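Local coordinates for papillomavirus transcription factor E2 (Human papillomavirus type 18, PDB 1QQH), which regulates viral transcription and, as in other papillomavirus E2 proteins, probably also supports genome replication, the deposited fragment being part of its N-terminal activation domain, at residues A[62-67]-A[108-113]; A[66-71]-A[91-96]. The protein carries 1 engineered substitution. All blocks are in the same frame, centred on the assembly; numbering follows the deposited sequence.

Contact 1 (A[62-67]-A[108-113])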
# COMPACT_ATOMS: atom_id res chain seq x y z
N ASN A 62 -22.37 5.47 28.93
CA ASN A 62 -22.97 5.90 27.67
C ASN A 62 -21.92 6.73 26.91
O ASN A 62 -22.25 7.62 26.13
CB ASN A 62 -24.24 6.72 27.96
CG ASN A 62 -24.84 7.36 26.72
OD1 ASN A 62 -24.90 6.75 25.66
ND2 ASN A 62 -25.31 8.60 26.87
N CYS A 63 -20.65 6.42 27.16
CA CYS A 63 -19.53 7.12 26.54
C CYS A 63 -19.15 6.64 25.13
O CYS A 63 -18.59 5.56 24.97
CB CYS A 63 -18.30 7.02 27.45
SG CYS A 63 -16.75 7.60 26.70
N MET A 64 -19.44 7.46 24.12
CA MET A 64 -19.10 7.12 22.75
C MET A 64 -17.66 7.50 22.41
O MET A 64 -17.13 8.51 22.89
CB MET A 64 -20.04 7.83 21.77
CG MET A 64 -21.33 7.07 21.50
SD MET A 64 -21.01 5.48 20.67
CE MET A 64 -21.51 5.87 18.96
N THR A 65 -17.02 6.67 21.59
CA THR A 65 -15.65 6.91 21.18
C THR A 65 -15.58 7.16 19.68
O THR A 65 -16.32 6.56 18.91
CB THR A 65 -14.74 5.72 21.53
OG1 THR A 65 -14.57 5.66 22.95
CG2 THR A 65 -13.38 5.89 20.89
N TYR A 66 -14.69 8.07 19.28
CA TYR A 66 -14.48 8.39 17.87
C TYR A 66 -13.00 8.51 17.60
O TYR A 66 -12.21 8.72 18.52
CB TYR A 66 -15.16 9.70 17.48
CG TYR A 66 -16.61 9.73 17.81
CD1 TYR A 66 -17.05 10.10 19.08
CD2 TYR A 66 -17.56 9.32 16.88
CE1 TYR A 66 -18.37 10.07 19.42
CE2 TYR A 66 -18.91 9.28 17.21
CZ TYR A 66 -19.30 9.66 18.48
OH TYR A 66 -20.61 9.60 18.85
N VAL A 67 -12.63 8.39 16.34
CA VAL A 67 -11.23 8.47 15.97
C VAL A 67 -10.91 9.76 15.26
O VAL A 67 -11.52 10.10 14.24
CB VAL A 67 -10.81 7.29 15.06
CG1 VAL A 67 -9.35 7.45 14.63
CG2 VAL A 67 -11.00 5.97 15.79
N LYS A 108 -23.69 16.87 17.40
CA LYS A 108 -25.07 17.21 17.69
C LYS A 108 -25.98 16.12 17.14
O LYS A 108 -26.92 15.68 17.80
CB LYS A 108 -25.47 18.54 17.07
CG LYS A 108 -26.94 18.86 17.31
CD LYS A 108 -27.33 20.25 16.82
CE LYS A 108 -28.77 20.58 17.19
NZ LYS A 108 -29.23 21.90 16.68
N SER A 109 -25.69 15.66 15.93
CA SER A 109 -26.49 14.62 15.32
C SER A 109 -26.24 13.33 16.09
O SER A 109 -27.11 12.47 16.19
CB SER A 109 -26.09 14.44 13.85
OG SER A 109 -25.10 13.44 13.71
N GLU A 110 -25.04 13.21 16.63
CA GLU A 110 -24.66 12.03 17.39
C GLU A 110 -25.37 11.98 18.74
O GLU A 110 -25.64 10.90 19.27
CB GLU A 110 -23.16 12.04 17.61
CG GLU A 110 -22.57 10.70 17.82
CD GLU A 110 -22.49 9.88 16.55
OE1 GLU A 110 -22.70 10.42 15.44
OE2 GLU A 110 -22.20 8.67 16.66
N CYS A 111 -25.67 13.15 19.30
CA CYS A 111 -26.34 13.22 20.59
C CYS A 111 -27.81 12.87 20.40
O CYS A 111 -28.47 12.38 21.32
CB CYS A 111 -26.22 14.63 21.17
SG CYS A 111 -26.72 14.74 22.91
N GLU A 112 -28.32 13.13 19.20
CA GLU A 112 -29.71 12.82 18.89
C GLU A 112 -29.89 11.31 18.86
O GLU A 112 -31.00 10.80 18.95
CB GLU A 112 -30.09 13.44 17.54
CG GLU A 112 -29.86 14.94 17.50
CD GLU A 112 -30.20 15.56 16.17
OE1 GLU A 112 -29.85 14.98 15.12
OE2 GLU A 112 -30.83 16.64 16.17
N LYS A 113 -28.77 10.58 18.76
CA LYS A 113 -28.81 9.13 18.73
C LYS A 113 -28.73 8.57 20.15
O LYS A 113 -29.29 7.51 20.43
CB LYS A 113 -27.64 8.57 17.92
CG LYS A 113 -27.59 9.02 16.48
CD LYS A 113 -26.45 8.31 15.77
CE LYS A 113 -26.25 8.84 14.36
NZ LYS A 113 -25.18 8.09 13.68
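Met-64 and Tyr-66, two residues apart on one strand, both reach Glu-110 on helix 107-111, a short helix beside the sheet that is met by side chains alone. The strand belongs to the antiparallel sheet of the E2 activation domain, and its backbone is held in it by hydrogen bonds between Met-64 and Val-54 and between Tyr-66 and Val-52. The two backbones stay well apart, with Met-64 CA and Glu-110 CA 9.2 Å from each other.

Met-64 comes first along the strand. Its chain bends at chi2 and again at chi3, and the side chain crosses that of Glu-110 at about a right angle. Only the terminal methyl touches, with Met-64 CE 3.7 Å from Glu-110 OE2. Phe-56 and Tyr-114 also lie against this methionine.

Tyr-66 makes the larger contact. Its CB is directed at the helix, CG stands beside the backbone N (chi1 -55°), and the ring meets a glutamate coming from the opposite direction. Glu-110 OE2 sits in the ring plane at its edge, 3.4 Å from Tyr-66 CE2, while the carboxylate is turned nearly perpendicular to the ring, at 82°. Phe-107, one turn back on the helix, meets the same ring with its own.

The glutamate gets there by a bend: CG is roughly anti to the backbone N, then chi2 folds to 74°, which brings OE2 to the tyrosine and keeps Glu-110 OE1 farther off, 4.1 Å from Tyr-66 OH. This second oxygen has a cationic neighbour on its own segment. Lys-113, with its chain fully extended beyond CB, runs back alongside the glutamate, where a long salt bridge joins Lys-113 NZ to Glu-110 OE1 at 3.8 Å.

Contact 2 (A[66-71]-A[91-96])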
# COMPACT_ATOMS: atom_id res chain seq x y z
N TYR A 66 -14.69 8.07 19.28
CA TYR A 66 -14.48 8.39 17.87
C TYR A 66 -13.00 8.51 17.60
O TYR A 66 -12.21 8.72 18.52
CB TYR A 66 -15.16 9.70 17.48
CG TYR A 66 -16.61 9.73 17.81
CD1 TYR A 66 -17.05 10.10 19.08
CD2 TYR A 66 -17.56 9.32 16.88
CE1 TYR A 66 -18.37 10.07 19.42
CE2 TYR A 66 -18.91 9.28 17.21
CZ TYR A 66 -19.30 9.66 18.48
OH TYR A 66 -20.61 9.60 18.85
N VAL A 67 -12.63 8.39 16.34
CA VAL A 67 -11.23 8.47 15.97
C VAL A 67 -10.91 9.76 15.26
O VAL A 67 -11.52 10.10 14.24
CB VAL A 67 -10.81 7.29 15.06
CG1 VAL A 67 -9.35 7.45 14.63
CG2 VAL A 67 -11.00 5.97 15.79
N ALA A 68 -9.95 10.49 15.81
CA ALA A 68 -9.48 11.74 15.23
C ALA A 68 -8.12 11.41 14.61
O ALA A 68 -7.19 11.04 15.32
CB ALA A 68 -9.32 12.80 16.30
N TRP A 69 -8.02 11.53 13.30
CA TRP A 69 -6.78 11.21 12.60
C TRP A 69 -5.71 12.30 12.68
O TRP A 69 -5.96 13.45 12.35
CB TRP A 69 -7.11 10.90 11.15
CG TRP A 69 -8.17 9.84 11.02
CD1 TRP A 69 -9.51 10.02 10.77
CD2 TRP A 69 -7.99 8.42 11.17
NE1 TRP A 69 -10.16 8.81 10.76
CE2 TRP A 69 -9.25 7.82 11.01
CE3 TRP A 69 -6.87 7.61 11.43
CZ2 TRP A 69 -9.43 6.44 11.09
CZ3 TRP A 69 -7.06 6.23 11.52
CH2 TRP A 69 -8.33 5.66 11.35
N ASP A 70 -4.51 11.94 13.13
CA ASP A 70 -3.42 12.91 13.24
C ASP A 70 -3.18 13.57 11.89
O ASP A 70 -2.89 14.76 11.81
CB ASP A 70 -2.12 12.26 13.71
CG ASP A 70 -2.09 12.02 15.21
OD1 ASP A 70 -2.88 12.64 15.95
OD2 ASP A 70 -1.25 11.21 15.66
N SER A 71 -3.31 12.79 10.82
CA SER A 71 -3.08 13.31 9.49
C SER A 71 -4.17 12.89 8.53
O SER A 71 -4.45 11.72 8.38
CB SER A 71 -1.73 12.84 8.97
OG SER A 71 -0.69 13.23 9.85
N ARG A 91 -18.29 20.80 18.60
CA ARG A 91 -19.23 20.56 17.51
C ARG A 91 -19.00 19.23 16.79
O ARG A 91 -19.94 18.64 16.25
CB ARG A 91 -19.17 21.71 16.50
CG ARG A 91 -19.96 21.40 15.23
CD ARG A 91 -19.99 22.56 14.24
NE ARG A 91 -20.48 22.10 12.94
CZ ARG A 91 -20.58 22.86 11.86
NH1 ARG A 91 -20.23 24.14 11.90
NH2 ARG A 91 -21.03 22.33 10.72
N GLY A 92 -17.76 18.75 16.77
CA GLY A 92 -17.47 17.50 16.09
C GLY A 92 -16.04 17.43 15.59
O GLY A 92 -15.18 18.19 16.05
N LEU A 93 -15.78 16.51 14.66
CA LEU A 93 -14.43 16.35 14.11
C LEU A 93 -14.39 16.92 12.70
O LEU A 93 -15.28 16.66 11.89
CB LEU A 93 -14.02 14.88 14.06
CG LEU A 93 -14.14 14.08 15.36
CD1 LEU A 93 -13.59 12.68 15.11
CD2 LEU A 93 -13.37 14.77 16.48
N TYR A 94 -13.36 17.69 12.40
CA TYR A 94 -13.25 18.26 11.08
C TYR A 94 -11.79 18.43 10.67
O TYR A 94 -10.88 18.26 11.48
CB TYR A 94 -13.96 19.63 11.05
CG TYR A 94 -13.30 20.73 11.87
CD1 TYR A 94 -12.37 21.60 11.30
CD2 TYR A 94 -13.61 20.91 13.22
CE1 TYR A 94 -11.76 22.62 12.04
CE2 TYR A 94 -13.02 21.92 13.97
CZ TYR A 94 -12.10 22.78 13.38
OH TYR A 94 -11.50 23.78 14.12
N TYR A 95 -11.58 18.73 9.40
CA TYR A 95 -10.26 18.99 8.90
C TYR A 95 -10.47 20.20 7.99
O TYR A 95 -11.56 20.37 7.44
CB TYR A 95 -9.68 17.79 8.14
CG TYR A 95 -10.44 17.35 6.90
CD1 TYR A 95 -9.98 17.68 5.62
CD2 TYR A 95 -11.57 16.55 7.00
CE1 TYR A 95 -10.63 17.22 4.48
CE2 TYR A 95 -12.23 16.08 5.88
CZ TYR A 95 -11.75 16.42 4.62
OH TYR A 95 -12.40 15.94 3.50
N VAL A 96 -9.46 21.05 7.88
CA VAL A 96 -9.59 22.22 7.03
C VAL A 96 -9.27 21.80 5.61
O VAL A 96 -8.17 21.32 5.33
CB VAL A 96 -8.62 23.34 7.48
CG1 VAL A 96 -8.84 24.59 6.65
CG2 VAL A 96 -8.85 23.64 8.96
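Leu-93 puts one methyl, CD1, against three consecutive residues of strand 63-75, Tyr-66, Val-67 and Ala-68, and carries the whole of this contact from its side. It follows Gly-92, whose O is hydrogen-bonded to Ser-89 OG.

At Leu-93 itself the chain is straight beyond CB, and this anti torsion about CB-CG (chi2 -176°) carries CD1 across to the other strand. Leu-93 CD1 rests 3.4 Å from Val-67 O, over backbone rather than side chain, while Val-67 turns its CB away and lays CG1 over the indole face of Trp-69. Leu-93 CD1 is also 4.1 Å from Tyr-66 CB, the base of the tyrosine, and 4.4 Å from Ala-68 CB. These two CB contacts are apolar, and Leu-93 itself is buried. Val-67 O also takes a weak hydrogen bond from Tyr-104 OH, and Leu-93 touches that residue too.

Strand segments 66-69 and 92-96 run nearly parallel, their axes 17° apart and 8.2 Å at closest approach. They are not paired with each other: strand 81-89 lies between them in the sheet, antiparallel to both, and its Thr-86 and Val-88 touch Ala-68.

Contacts 1 and 2 start from the same strand, 63-75, and share Tyr-66, which serves them with different parts: its ring edge in contact 1, its CB in contact 2. Their centres are about 14 Å apart. Contact 2 is near the middle of the chain, about 4 Å from its centre, whereas contact 1 lies about 15 Å out, beside the short helix 107-111. The two partner segments are tied as well, since Arg-91 forms a backbone hydrogen bond with Phe-107 and a salt bridge with Glu-106, just before residues 108-113. Both contacts lie within one chain, and the other chain of the assembly touches neither.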